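Local coordinates for leucine-rich repeat protein (Bacteroides thetaiotaomicron, PDB 4ECN), which is of unknown function but probably binds other proteins outside the cell through its leucine-rich repeats, which follow two DUF4458 domains, at residues F15-S20 with Y71-D76; S39-I44 with L59-Y64; Y85-Y90 with L119-T124; G89-D94 with D206-L211. One frame throughout, in Å; residues are numbered along the deposited sequence.

Overall arrangement
Contacts 1 to 3 lie within the N-terminal part of the chain, while contact 4 links its curled, mixed beta-sheet to the next one. Contacts 1 and 2 pair neighbouring strands of that sheet. Contact 2, within the hairpin of strands 43-49 and 54-63, is nested inside the loop closed by contact 1; their centres are 8 Å apart. Contact 3 follows in the chain, its centre 11 Å from that of contact 1, and packs strands 83-93 and 118-124 face to face across the interior. Contact 4 starts on the same strand, sharing Gly89 and Tyr90 with contact 3, and reaches strand 202-212. Strand 83-93 therefore serves both the interior of the first domain and its junction with the second.

Contact 1 of 4, residues F15-S20 with Y71-D76; sequences FKLYKS and YGLRSD
Leu17 N bonds to Leu73 O and Ser75 N to Phe15 O where strands 10-18 and 73-81 run antiparallel, their short segments at 155°, as neighbours in the sheet of the first DUF4458 domain. The backbone evidence is three hydrogen bonds. The one from Leu17 N to Leu73 O is the straightest, 3.1 Å long with 178° at the hydrogen. Ser75 N reaches Phe15 O at 2.8 Å, with the donor in the carbonyl plane. Tyr71 N reaches Leu17 O at 3.0 Å from well above the carbonyl plane, just before the corner at Gly72. Between the Leu17–Leu73 and Ser75–Phe15 bonds, Lys16 and Arg74 form a non-hydrogen-bonded pair.

Apolar contacts follow the same register. Leu17 CD1 lies 3.7 Å from Leu73 CB, and the CB atoms of Leu17 and Tyr71 are 4.0 Å apart; Leu61 of strand 54-63 touches both leucines.

Past the strand end the contact becomes aromatic. With CG anti to its carbonyl carbon (chi1 -66°), Lys19 runs its extended chain over one face of Tyr71, and Lys19 CG makes a CH-pi contact 3.5 Å from the ring centroid. NZ hydrogen-bonds to Asn67 O. Replacing Tyr71 by an alanine would probably leave the methylenes of Lys19 without their aromatic platform, held mainly at the NZ end.

At the other end, Ser75 OG donates to Asp76 O and sits at the ring edge, 3.8 Å from Phe15 CD2.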
loop_
_atom_site.group_PDB
_atom_site.type_symbol
_atom_site.label_atom_id
_atom_site.label_comp_id
_atom_site.label_asym_id
_atom_site.label_seq_id
_atom_site.Cartn_x
_atom_site.Cartn_y
_atom_site.Cartn_z
ATOM N N PHE A 15 41.087 36.259 3.643
ATOM C CA PHE A 15 39.671 36.280 3.992
ATOM C C PHE A 15 39.068 37.642 3.682
ATOM O O PHE A 15 39.731 38.675 3.807
ATOM C CB PHE A 15 39.463 35.905 5.470
ATOM C CG PHE A 15 39.987 34.525 5.800
ATOM C CD1 PHE A 15 39.206 33.397 5.584
ATOM C CD2 PHE A 15 41.273 34.351 6.293
ATOM C CE1 PHE A 15 39.705 32.122 5.859
ATOM C CE2 PHE A 15 41.769 33.079 6.564
ATOM C CZ PHE A 15 40.983 31.973 6.348
ATOM N N LYS A 16 37.818 37.615 3.224
ATOM C CA LYS A 16 37.017 38.781 2.871
ATOM C C LYS A 16 35.745 38.743 3.738
ATOM O O LYS A 16 34.997 37.764 3.647
ATOM C CB LYS A 16 36.716 38.746 1.356
ATOM C CG LYS A 16 36.889 40.067 0.622
ATOM C CD LYS A 16 36.421 39.917 -0.824
ATOM C CE LYS A 16 36.687 41.109 -1.712
ATOM N NZ LYS A 16 36.200 40.872 -3.099
ATOM N N LEU A 17 35.558 39.737 4.649
ATOM C CA LEU A 17 34.399 39.806 5.557
ATOM C C LEU A 17 33.149 40.290 4.803
ATOM O O LEU A 17 33.183 41.330 4.142
ATOM C CB LEU A 17 34.684 40.714 6.772
ATOM C CG LEU A 17 35.533 40.100 7.904
ATOM C CD1 LEU A 17 36.141 41.161 8.784
ATOM C CD2 LEU A 17 34.719 39.142 8.763
ATOM N N TYR A 18 32.065 39.505 4.881
ATOM C CA TYR A 18 30.800 39.782 4.209
ATOM C C TYR A 18 29.676 40.003 5.217
ATOM O O TYR A 18 29.726 39.483 6.336
ATOM C CB TYR A 18 30.429 38.633 3.249
ATOM C CG TYR A 18 31.241 38.623 1.969
ATOM C CD1 TYR A 18 32.535 38.113 1.943
ATOM C CD2 TYR A 18 30.699 39.085 0.773
ATOM C CE1 TYR A 18 33.292 38.108 0.770
ATOM C CE2 TYR A 18 31.438 39.064 -0.414
ATOM C CZ TYR A 18 32.738 38.577 -0.410
ATOM O OH TYR A 18 33.482 38.557 -1.571
ATOM N N LYS A 19 28.663 40.792 4.807
ATOM C CA LYS A 19 27.475 41.118 5.595
ATOM C C LYS A 19 26.418 40.014 5.419
ATOM O O LYS A 19 26.489 39.256 4.446
ATOM C CB LYS A 19 26.926 42.499 5.187
ATOM C CG LYS A 19 27.870 43.653 5.520
ATOM C CD LYS A 19 27.350 45.008 5.049
ATOM C CE LYS A 19 28.200 46.143 5.577
ATOM N NZ LYS A 19 27.736 47.469 5.082
ATOM N N SER A 20 25.466 39.906 6.379
ATOM C CA SER A 20 24.397 38.887 6.383
ATOM C C SER A 20 23.073 39.435 5.769
ATOM O O SER A 20 23.124 40.267 4.853
ATOM C CB SER A 20 24.152 38.374 7.802
ATOM O OG SER A 20 23.834 39.434 8.688
ATOM N N TYR A 71 31.872 44.075 4.297
ATOM C CA TYR A 71 32.176 44.896 5.481
ATOM C C TYR A 71 33.409 45.788 5.228
ATOM O O TYR A 71 33.702 46.670 6.040
ATOM C CB TYR A 71 32.394 44.038 6.758
ATOM C CG TYR A 71 31.131 43.714 7.536
ATOM C CD1 TYR A 71 30.492 44.683 8.308
ATOM C CD2 TYR A 71 30.630 42.417 7.579
ATOM C CE1 TYR A 71 29.334 44.388 9.033
ATOM C CE2 TYR A 71 29.483 42.106 8.312
ATOM C CZ TYR A 71 28.829 43.096 9.027
ATOM O OH TYR A 71 27.697 42.786 9.743
ATOM N N GLY A 72 34.098 45.558 4.112
ATOM C CA GLY A 72 35.269 46.328 3.713
ATOM C C GLY A 72 36.518 46.031 4.518
ATOM O O GLY A 72 37.269 46.954 4.847
ATOM N N LEU A 73 36.743 44.738 4.851
ATOM C CA LEU A 73 37.917 44.262 5.599
ATOM C C LEU A 73 38.430 42.969 4.968
ATOM O O LEU A 73 37.647 42.028 4.789
ATOM C CB LEU A 73 37.615 44.065 7.098
ATOM C CG LEU A 73 37.292 45.320 7.927
ATOM C CD1 LEU A 73 36.494 44.970 9.168
ATOM C CD2 LEU A 73 38.552 46.139 8.255
ATOM N N ARG A 74 39.733 42.962 4.569
ATOM C CA ARG A 74 40.413 41.847 3.901
ATOM C C ARG A 74 41.658 41.422 4.685
ATOM O O ARG A 74 42.424 42.259 5.145
ATOM C CB ARG A 74 40.789 42.228 2.457
ATOM C CG ARG A 74 41.437 41.101 1.639
ATOM C CD ARG A 74 42.121 41.599 0.374
ATOM N NE ARG A 74 42.958 42.785 0.613
ATOM C CZ ARG A 74 44.210 42.761 1.068
ATOM N NH1 ARG A 74 44.806 41.604 1.339
ATOM N NH2 ARG A 74 44.872 43.895 1.264
ATOM N N SER A 75 41.860 40.110 4.803
ATOM C CA SER A 75 42.957 39.489 5.538
ATOM C C SER A 75 44.255 39.390 4.724
ATOM O O SER A 75 44.216 39.211 3.500
ATOM C CB SER A 75 42.539 38.083 5.964
ATOM O OG SER A 75 43.603 37.311 6.490
ATOM N N ASP A 76 45.406 39.442 5.442
ATOM C CA ASP A 76 46.750 39.225 4.899
ATOM C C ASP A 76 46.875 37.787 4.359
ATOM O O ASP A 76 46.119 36.910 4.795
ATOM C CB ASP A 76 47.829 39.468 5.990
ATOM C CG ASP A 76 48.225 40.900 6.352
ATOM O OD1 ASP A 76 48.265 41.757 5.440
ATOM O OD2 ASP A 76 48.661 41.119 7.508
#

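Contact 2 of 4, residues S39-I44 with L59-Y64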
loop_
_atom_site.group_PDB
_atom_site.type_symbol
_atom_site.label_atom_id
_atom_site.label_comp_id
_atom_site.label_asym_id
_atom_site.label_seq_id
_atom_site.Cartn_x
_atom_site.Cartn_y
_atom_site.Cartn_z
ATOM N N SER A 39 33.860 47.641 12.122
ATOM C CA SER A 39 34.799 48.583 11.507
ATOM C C SER A 39 35.670 49.300 12.575
ATOM O O SER A 39 35.996 50.480 12.445
ATOM C CB SER A 39 34.066 49.587 10.621
ATOM O OG SER A 39 33.423 48.919 9.546
ATOM N N SER A 40 36.082 48.538 13.598
ATOM C CA SER A 40 37.030 48.912 14.656
ATOM C C SER A 40 38.114 47.851 14.711
ATOM O O SER A 40 39.197 48.086 15.255
ATOM C CB SER A 40 36.338 49.076 16.008
ATOM O OG SER A 40 37.291 49.278 17.040
ATOM N N ALA A 41 37.793 46.673 14.117
ATOM C CA ALA A 41 38.616 45.473 14.007
ATOM C C ALA A 41 39.761 45.654 13.014
ATOM O O ALA A 41 39.571 46.216 11.930
ATOM C CB ALA A 41 37.757 44.296 13.577
ATOM N N GLN A 42 40.944 45.145 13.382
ATOM C CA GLN A 42 42.147 45.225 12.562
ATOM C C GLN A 42 42.978 43.901 12.651
ATOM O O GLN A 42 44.132 43.870 12.218
ATOM C CB GLN A 42 42.993 46.457 12.952
ATOM C CG GLN A 42 43.375 46.575 14.431
ATOM C CD GLN A 42 44.272 47.762 14.683
ATOM O OE1 GLN A 42 44.150 48.819 14.050
ATOM N NE2 GLN A 42 45.197 47.616 15.621
ATOM N N LYS A 43 42.356 42.804 13.150
ATOM C CA LYS A 43 42.920 41.445 13.283
ATOM C C LYS A 43 41.817 40.362 13.205
ATOM O O LYS A 43 40.630 40.677 13.321
ATOM C CB LYS A 43 43.699 41.279 14.604
ATOM C CG LYS A 43 45.170 41.660 14.553
ATOM C CD LYS A 43 45.834 41.452 15.917
ATOM C CE LYS A 43 47.306 41.793 15.935
ATOM N NZ LYS A 43 47.911 41.557 17.273
ATOM N N ILE A 44 42.219 39.097 12.989
ATOM C CA ILE A 44 41.331 37.932 12.938
ATOM C C ILE A 44 42.151 36.675 13.274
ATOM O O ILE A 44 43.291 36.524 12.814
ATOM C CB ILE A 44 40.555 37.773 11.590
ATOM C CG1 ILE A 44 39.417 36.734 11.720
ATOM C CG2 ILE A 44 41.492 37.478 10.388
ATOM C CD1 ILE A 44 38.477 36.648 10.569
ATOM N N LEU A 59 46.009 36.779 11.854
ATOM C CA LEU A 59 46.270 37.607 10.670
ATOM C C LEU A 59 45.726 39.013 10.883
ATOM O O LEU A 59 44.836 39.204 11.708
ATOM C CB LEU A 59 45.639 36.987 9.397
ATOM C CG LEU A 59 46.235 35.680 8.883
ATOM C CD1 LEU A 59 45.239 34.926 8.045
ATOM C CD2 LEU A 59 47.540 35.903 8.138
ATOM N N LEU A 60 46.241 39.988 10.130
ATOM C CA LEU A 60 45.783 41.375 10.209
ATOM C C LEU A 60 44.700 41.655 9.157
ATOM O O LEU A 60 44.663 41.016 8.100
ATOM C CB LEU A 60 46.961 42.365 10.028
ATOM C CG LEU A 60 48.089 42.359 11.067
ATOM C CD1 LEU A 60 49.405 42.784 10.444
ATOM C CD2 LEU A 60 47.752 43.225 12.267
ATOM N N LEU A 61 43.830 42.623 9.462
ATOM C CA LEU A 61 42.762 43.105 8.595
ATOM C C LEU A 61 43.198 44.366 7.852
ATOM O O LEU A 61 43.709 45.309 8.465
ATOM C CB LEU A 61 41.492 43.395 9.423
ATOM C CG LEU A 61 40.376 42.346 9.486
ATOM C CD1 LEU A 61 40.886 41.009 9.924
ATOM C CD2 LEU A 61 39.269 42.787 10.430
ATOM N N ASN A 62 43.001 44.376 6.536
ATOM C CA ASN A 62 43.276 45.520 5.669
ATOM C C ASN A 62 41.929 46.127 5.280
ATOM O O ASN A 62 41.042 45.389 4.830
ATOM C CB ASN A 62 44.115 45.111 4.438
ATOM C CG ASN A 62 45.437 44.443 4.754
ATOM O OD1 ASN A 62 46.451 45.098 5.032
ATOM N ND2 ASN A 62 45.465 43.118 4.663
ATOM N N ALA A 63 41.738 47.442 5.495
ATOM C CA ALA A 63 40.449 48.059 5.186
ATOM C C ALA A 63 40.425 48.680 3.775
ATOM O O ALA A 63 41.374 49.353 3.360
ATOM C CB ALA A 63 40.103 49.113 6.224
ATOM N N TYR A 64 39.323 48.420 3.053
ATOM C CA TYR A 64 39.009 48.926 1.715
ATOM C C TYR A 64 37.579 49.539 1.740
ATOM O O TYR A 64 36.990 49.659 2.822
ATOM C CB TYR A 64 39.163 47.822 0.632
ATOM C CG TYR A 64 38.293 46.594 0.821
ATOM C CD1 TYR A 64 38.729 45.516 1.584
ATOM C CD2 TYR A 64 37.066 46.480 0.175
ATOM C CE1 TYR A 64 37.940 44.377 1.748
ATOM C CE2 TYR A 64 36.266 45.349 0.335
ATOM C CZ TYR A 64 36.707 44.298 1.124
ATOM O OH TYR A 64 35.926 43.182 1.305
#
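Ile44 turns CG1 anti to its backbone N (chi1 -167°), which leaves CG2 between N and the carbonyl carbon and directed at Leu61. Leu61 has chi1 at -98° and chi2 at 54°; this spreads its two methyls along the opposing strand. Leu61 CD1 meets Ile44 CG2 at 3.6 Å, the two side chains crossing at about a right angle, while Leu61 CD2 reaches Ala41 CB at 3.8 Å. Leu61 thus spans Ala41 to Ile44.

The backbones form an antiparallel hairpin ladder of strands 43-49 and 54-63. Ile44 and Leu59 are a hydrogen-bonded pair, each N bonded to the other's O at 2.9 Å. Lys43 and Leu60 are the adjoining non-hydrogen-bonded pair. Leu61 N continues the ladder to Gln42 O at 3.0 Å, but approaches from high above the carbonyl plane. That skewed approach may reflect the classic beta bulge that Gln42 and Lys43 form opposite Tyr93 of strand 83-93.

On the face carrying Lys43 and Leu60, the two side chains run abreast in the same direction, with Lys43 CG 3.8 Å from Leu60 CD2. The ammonium end forms a salt bridge with Asp97.

The chemistry is therefore divided: Ile44, which is buried, and Leu61 pack hydrocarbon against Leu92, whereas Lys43 lends only its methylenes to Leu60 and spends its charge on Asp97.

Contact 3 of 4, residues Y85-Y90 with L119-T124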
loop_
_atom_site.group_PDB
_atom_site.type_symbol
_atom_site.label_atom_id
_atom_site.label_comp_id
_atom_site.label_asym_id
_atom_site.label_seq_id
_atom_site.Cartn_x
_atom_site.Cartn_y
_atom_site.Cartn_z
ATOM N N TYR A 85 40.898 22.082 4.559
ATOM C CA TYR A 85 40.807 22.625 5.916
ATOM C C TYR A 85 39.360 22.929 6.263
ATOM O O TYR A 85 38.587 23.355 5.391
ATOM C CB TYR A 85 41.641 23.909 6.043
ATOM C CG TYR A 85 43.137 23.742 5.917
ATOM C CD1 TYR A 85 43.732 23.534 4.677
ATOM C CD2 TYR A 85 43.972 23.962 7.005
ATOM C CE1 TYR A 85 45.114 23.419 4.546
ATOM C CE2 TYR A 85 45.359 23.882 6.882
ATOM C CZ TYR A 85 45.928 23.615 5.648
ATOM O OH TYR A 85 47.294 23.530 5.518
ATOM N N LYS A 86 38.992 22.744 7.535
ATOM C CA LYS A 86 37.650 23.066 7.992
ATOM C C LYS A 86 37.766 24.163 9.034
ATOM O O LYS A 86 38.470 23.974 10.025
ATOM C CB LYS A 86 36.911 21.822 8.533
ATOM C CG LYS A 86 35.423 22.078 8.846
ATOM C CD LYS A 86 34.757 21.024 9.749
ATOM C CE LYS A 86 35.216 21.072 11.193
ATOM N NZ LYS A 86 34.511 20.066 12.027
ATOM N N ILE A 87 37.137 25.332 8.770
ATOM C CA ILE A 87 37.073 26.479 9.690
ATOM C C ILE A 87 36.120 26.097 10.824
ATOM O O ILE A 87 35.003 25.633 10.544
ATOM C CB ILE A 87 36.632 27.802 8.984
ATOM C CG1 ILE A 87 37.430 28.100 7.706
ATOM C CG2 ILE A 87 36.647 28.999 9.956
ATOM C CD1 ILE A 87 36.701 29.106 6.741
ATOM N N VAL A 88 36.562 26.259 12.088
ATOM C CA VAL A 88 35.736 25.942 13.260
ATOM C C VAL A 88 34.982 27.220 13.672
ATOM O O VAL A 88 33.780 27.183 13.960
ATOM C CB VAL A 88 36.552 25.339 14.434
ATOM C CG1 VAL A 88 35.620 24.763 15.501
ATOM C CG2 VAL A 88 37.500 24.258 13.943
ATOM N N GLY A 89 35.713 28.333 13.649
ATOM C CA GLY A 89 35.219 29.661 13.978
ATOM C C GLY A 89 36.332 30.676 13.896
ATOM O O GLY A 89 37.471 30.326 13.569
ATOM N N TYR A 90 36.009 31.939 14.187
ATOM C CA TYR A 90 36.983 33.018 14.125
ATOM C C TYR A 90 36.662 34.123 15.128
ATOM O O TYR A 90 35.509 34.301 15.523
ATOM C CB TYR A 90 37.060 33.613 12.700
ATOM C CG TYR A 90 35.781 34.250 12.192
ATOM C CD1 TYR A 90 35.497 35.595 12.439
ATOM C CD2 TYR A 90 34.890 33.533 11.397
ATOM C CE1 TYR A 90 34.327 36.186 11.960
ATOM C CE2 TYR A 90 33.714 34.112 10.923
ATOM C CZ TYR A 90 33.443 35.441 11.196
ATOM O OH TYR A 90 32.293 36.009 10.711
ATOM N N LEU A 119 43.735 31.467 -2.636
ATOM C CA LEU A 119 42.327 31.288 -2.344
ATOM C C LEU A 119 41.804 32.479 -1.577
ATOM O O LEU A 119 42.500 33.006 -0.721
ATOM C CB LEU A 119 42.160 29.992 -1.527
ATOM C CG LEU A 119 40.786 29.672 -0.944
ATOM C CD1 LEU A 119 39.806 29.298 -2.017
ATOM C CD2 LEU A 119 40.885 28.561 0.053
ATOM N N GLU A 120 40.586 32.911 -1.887
ATOM C CA GLU A 120 39.943 33.974 -1.131
ATOM C C GLU A 120 38.690 33.406 -0.537
ATOM O O GLU A 120 37.780 33.020 -1.277
ATOM C CB GLU A 120 39.670 35.221 -1.974
ATOM C CG GLU A 120 39.241 36.417 -1.137
ATOM C CD GLU A 120 38.966 37.674 -1.938
ATOM O OE1 GLU A 120 37.950 37.706 -2.674
ATOM O OE2 GLU A 120 39.756 38.638 -1.807
ATOM N N LYS A 121 38.667 33.275 0.798
ATOM C CA LYS A 121 37.511 32.706 1.485
ATOM C C LYS A 121 36.592 33.818 1.961
ATOM O O LYS A 121 37.020 34.828 2.525
ATOM C CB LYS A 121 37.917 31.787 2.657
ATOM C CG LYS A 121 36.760 31.003 3.302
ATOM C CD LYS A 121 36.267 29.827 2.441
ATOM C CE LYS A 121 35.005 29.191 2.958
ATOM N NZ LYS A 121 33.814 30.064 2.741
ATOM N N ALA A 122 35.320 33.620 1.691
ATOM C CA ALA A 122 34.262 34.513 2.097
ATOM C C ALA A 122 33.764 34.123 3.489
ATOM O O ALA A 122 33.241 33.012 3.694
ATOM C CB ALA A 122 33.128 34.466 1.079
ATOM N N LEU A 123 33.967 35.022 4.451
ATOM C CA LEU A 123 33.452 34.816 5.787
ATOM C C LEU A 123 32.241 35.716 5.967
ATOM O O LEU A 123 32.383 36.937 5.893
ATOM C CB LEU A 123 34.521 35.061 6.870
ATOM C CG LEU A 123 35.626 34.016 7.012
ATOM C CD1 LEU A 123 36.618 34.436 8.071
ATOM C CD2 LEU A 123 35.062 32.638 7.342
ATOM N N THR A 124 31.046 35.122 6.141
ATOM C CA THR A 124 29.813 35.895 6.329
ATOM C C THR A 124 29.527 36.037 7.833
ATOM O O THR A 124 29.352 35.035 8.535
ATOM C CB THR A 124 28.637 35.259 5.574
ATOM O OG1 THR A 124 28.959 35.200 4.181
ATOM C CG2 THR A 124 27.340 36.033 5.768
#
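Tyr90 and Leu123 lie alongside each other, pointing opposite ways, between strands 83-93 and 118-124. From CB, the Tyr90 side chain takes CG between the backbone N and the carbonyl carbon (chi1 62°), which aims the ring at the other strand. Tyr90 CD2 is 3.9 Å from Leu123 CD1, and Tyr90 CE2 is 4.1 Å from both Leu123 methyls. Leu123 CD1 stands over one face, displaced toward the rim, and makes a CH-pi contact 4.2 Å from the centroid of the Tyr90 ring; Ile44 of strand 43-49 touches the ring on that same face. At the tip, Tyr90 OH approaches Thr124 O at 3.8 Å, too far to hydrogen-bond.

Ile87 adds a second point of packing: Ile87 CD1 is 3.9 Å from Leu123 CD2 and equally far from Lys121 CG. Only the aliphatic part of Lys121 is used there, since NZ hydrogen-bonds to Ala122 O and forms a salt bridge with Asp108.

No hydrogen bond joins the two segments. Their axes come no closer than 10.0 Å and cross at -55°, so the strands meet through side chains alone, the face-to-face layering of a beta-sandwich, consistent with the transthyretin clan to which DUF4458 belongs.

Contact 4 of 4, residues G89-D94 with D206-L211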
loop_
_atom_site.group_PDB
_atom_site.type_symbol
_atom_site.label_atom_id
_atom_site.label_comp_id
_atom_site.label_asym_id
_atom_site.label_seq_id
_atom_site.Cartn_x
_atom_site.Cartn_y
_atom_site.Cartn_z
ATOM N N GLY A 89 35.713 28.333 13.649
ATOM C CA GLY A 89 35.219 29.661 13.978
ATOM C C GLY A 89 36.332 30.676 13.896
ATOM O O GLY A 89 37.471 30.326 13.569
ATOM N N TYR A 90 36.009 31.939 14.187
ATOM C CA TYR A 90 36.983 33.018 14.125
ATOM C C TYR A 90 36.662 34.123 15.128
ATOM O O TYR A 90 35.509 34.301 15.523
ATOM C CB TYR A 90 37.060 33.613 12.700
ATOM C CG TYR A 90 35.781 34.250 12.192
ATOM C CD1 TYR A 90 35.497 35.595 12.439
ATOM C CD2 TYR A 90 34.890 33.533 11.397
ATOM C CE1 TYR A 90 34.327 36.186 11.960
ATOM C CE2 TYR A 90 33.714 34.112 10.923
ATOM C CZ TYR A 90 33.443 35.441 11.196
ATOM O OH TYR A 90 32.293 36.009 10.711
ATOM N N TYR A 91 37.697 34.883 15.511
ATOM C CA TYR A 91 37.567 36.014 16.424
ATOM C C TYR A 91 38.079 37.260 15.735
ATOM O O TYR A 91 39.102 37.191 15.060
ATOM C CB TYR A 91 38.320 35.793 17.773
ATOM C CG TYR A 91 38.157 34.439 18.446
ATOM C CD1 TYR A 91 39.022 33.384 18.154
ATOM C CD2 TYR A 91 37.215 34.246 19.454
ATOM C CE1 TYR A 91 38.901 32.144 18.790
ATOM C CE2 TYR A 91 37.091 33.013 20.106
ATOM C CZ TYR A 91 37.942 31.967 19.774
ATOM O OH TYR A 91 37.835 30.735 20.382
ATOM N N LEU A 92 37.381 38.388 15.890
ATOM C CA LEU A 92 37.830 39.674 15.360
ATOM C C LEU A 92 38.383 40.499 16.541
ATOM O O LEU A 92 37.925 40.313 17.670
ATOM C CB LEU A 92 36.709 40.397 14.591
ATOM C CG LEU A 92 36.264 39.706 13.300
ATOM C CD1 LEU A 92 34.962 40.236 12.817
ATOM C CD2 LEU A 92 37.299 39.828 12.212
ATOM N N TYR A 93 39.411 41.337 16.308
ATOM C CA TYR A 93 40.062 42.111 17.375
ATOM C C TYR A 93 40.253 43.589 16.992
ATOM O O TYR A 93 40.702 43.868 15.882
ATOM C CB TYR A 93 41.438 41.493 17.702
ATOM C CG TYR A 93 41.402 40.060 18.195
ATOM C CD1 TYR A 93 41.490 38.990 17.305
ATOM C CD2 TYR A 93 41.352 39.771 19.556
ATOM C CE1 TYR A 93 41.490 37.669 17.755
ATOM C CE2 TYR A 93 41.355 38.456 20.020
ATOM C CZ TYR A 93 41.419 37.407 19.117
ATOM O OH TYR A 93 41.430 36.115 19.591
ATOM N N ASP A 94 39.973 44.529 17.928
ATOM C CA ASP A 94 40.126 45.985 17.720
ATOM C C ASP A 94 41.615 46.430 17.863
ATOM O O ASP A 94 42.518 45.584 17.902
ATOM C CB ASP A 94 39.238 46.773 18.721
ATOM C CG ASP A 94 39.717 46.789 20.168
ATOM O OD1 ASP A 94 40.241 45.749 20.639
ATOM O OD2 ASP A 94 39.562 47.837 20.831
ATOM N N ASP A 206 39.393 21.142 25.679
ATOM C CA ASP A 206 40.126 22.410 25.633
ATOM C C ASP A 206 39.809 23.242 24.362
ATOM O O ASP A 206 39.767 24.470 24.474
ATOM C CB ASP A 206 41.631 22.157 25.748
ATOM C CG ASP A 206 42.069 21.622 27.118
ATOM O OD1 ASP A 206 41.246 21.675 28.081
ATOM O OD2 ASP A 206 43.244 21.175 27.237
ATOM N N SER A 207 39.557 22.610 23.192
ATOM C CA SER A 207 39.164 23.381 22.010
ATOM C C SER A 207 37.716 23.908 22.203
ATOM O O SER A 207 36.771 23.110 22.344
ATOM C CB SER A 207 39.290 22.549 20.736
ATOM O OG SER A 207 40.628 22.169 20.459
ATOM N N ALA A 208 37.560 25.252 22.288
ATOM C CA ALA A 208 36.261 25.897 22.482
ATOM C C ALA A 208 35.369 25.704 21.274
ATOM O O ALA A 208 35.871 25.540 20.158
ATOM C CB ALA A 208 36.440 27.378 22.749
ATOM N N VAL A 209 34.041 25.723 21.489
ATOM C CA VAL A 209 33.067 25.589 20.412
ATOM C C VAL A 209 32.272 26.879 20.365
ATOM O O VAL A 209 32.305 27.619 21.329
ATOM C CB VAL A 209 32.174 24.329 20.550
ATOM C CG1 VAL A 209 33.024 23.071 20.628
ATOM C CG2 VAL A 209 31.224 24.415 21.742
ATOM N N TRP A 210 31.613 27.179 19.239
ATOM C CA TRP A 210 30.812 28.395 19.078
ATOM C C TRP A 210 29.342 28.072 19.172
ATOM O O TRP A 210 28.795 27.441 18.260
ATOM C CB TRP A 210 31.101 29.115 17.738
ATOM C CG TRP A 210 32.363 29.918 17.712
ATOM C CD1 TRP A 210 32.481 31.268 17.861
ATOM C CD2 TRP A 210 33.690 29.416 17.520
ATOM N NE1 TRP A 210 33.807 31.635 17.812
ATOM C CE2 TRP A 210 34.571 30.518 17.602
ATOM C CE3 TRP A 210 34.226 28.132 17.307
ATOM C CZ2 TRP A 210 35.957 30.377 17.467
ATOM C CZ3 TRP A 210 35.603 27.992 17.189
ATOM C CH2 TRP A 210 36.453 29.105 17.263
ATOM N N LEU A 211 28.695 28.515 20.267
ATOM C CA LEU A 211 27.256 28.345 20.489
ATOM C C LEU A 211 26.525 29.682 20.479
ATOM O O LEU A 211 27.064 30.650 21.008
ATOM C CB LEU A 211 26.970 27.644 21.830
ATOM C CG LEU A 211 27.344 26.186 22.001
ATOM C CD1 LEU A 211 27.048 25.751 23.404
ATOM C CD2 LEU A 211 26.590 25.285 21.031
#
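The Trp210 indole lies with one face on the backbone of Gly89, whose CA sits 3.4 Å from the centroid of the six-membered ring and only 7° off its normal, a CH-pi contact. Tyr90 N is close by, 3.6 Å from Trp210 CZ2. Trp210 CZ2 also stands over one face of the Tyr91 ring, 3.4 Å from Tyr91 CZ. The two aromatic planes meet at 46° with centroids 5.2 Å apart, an oblique pairing.

Gly89 makes this fit possible. A CB built on it would point at the indole and fall 2.3 Å from Trp210 CD2, so the lack of a side chain lets the ring lie down on the strand. Tyr91 has CG anti to its carbonyl carbon (chi1 -45°), and its outer end reaches the tryptophan; Tyr91 OH passes 4.3 Å from Ala208 CB.

The segments belong to the two successive DUF4458 domains, and the axes of segments 89-93 and 208-211 cross almost perpendicularly and come within 8.3 Å. Val47 and Ala102 of the first domain and Thr132 of the second also touch Trp210. Replacing Trp210 by an alanine would probably open a gap above Gly89, leave one face of Tyr91 without its partner and weaken the hold between the domains.

No hydrogen bond crosses here; between these segments the contact rests on the indole lying against the Gly89 backbone and the Tyr91 ring, and so probably depends more on shape than on charge.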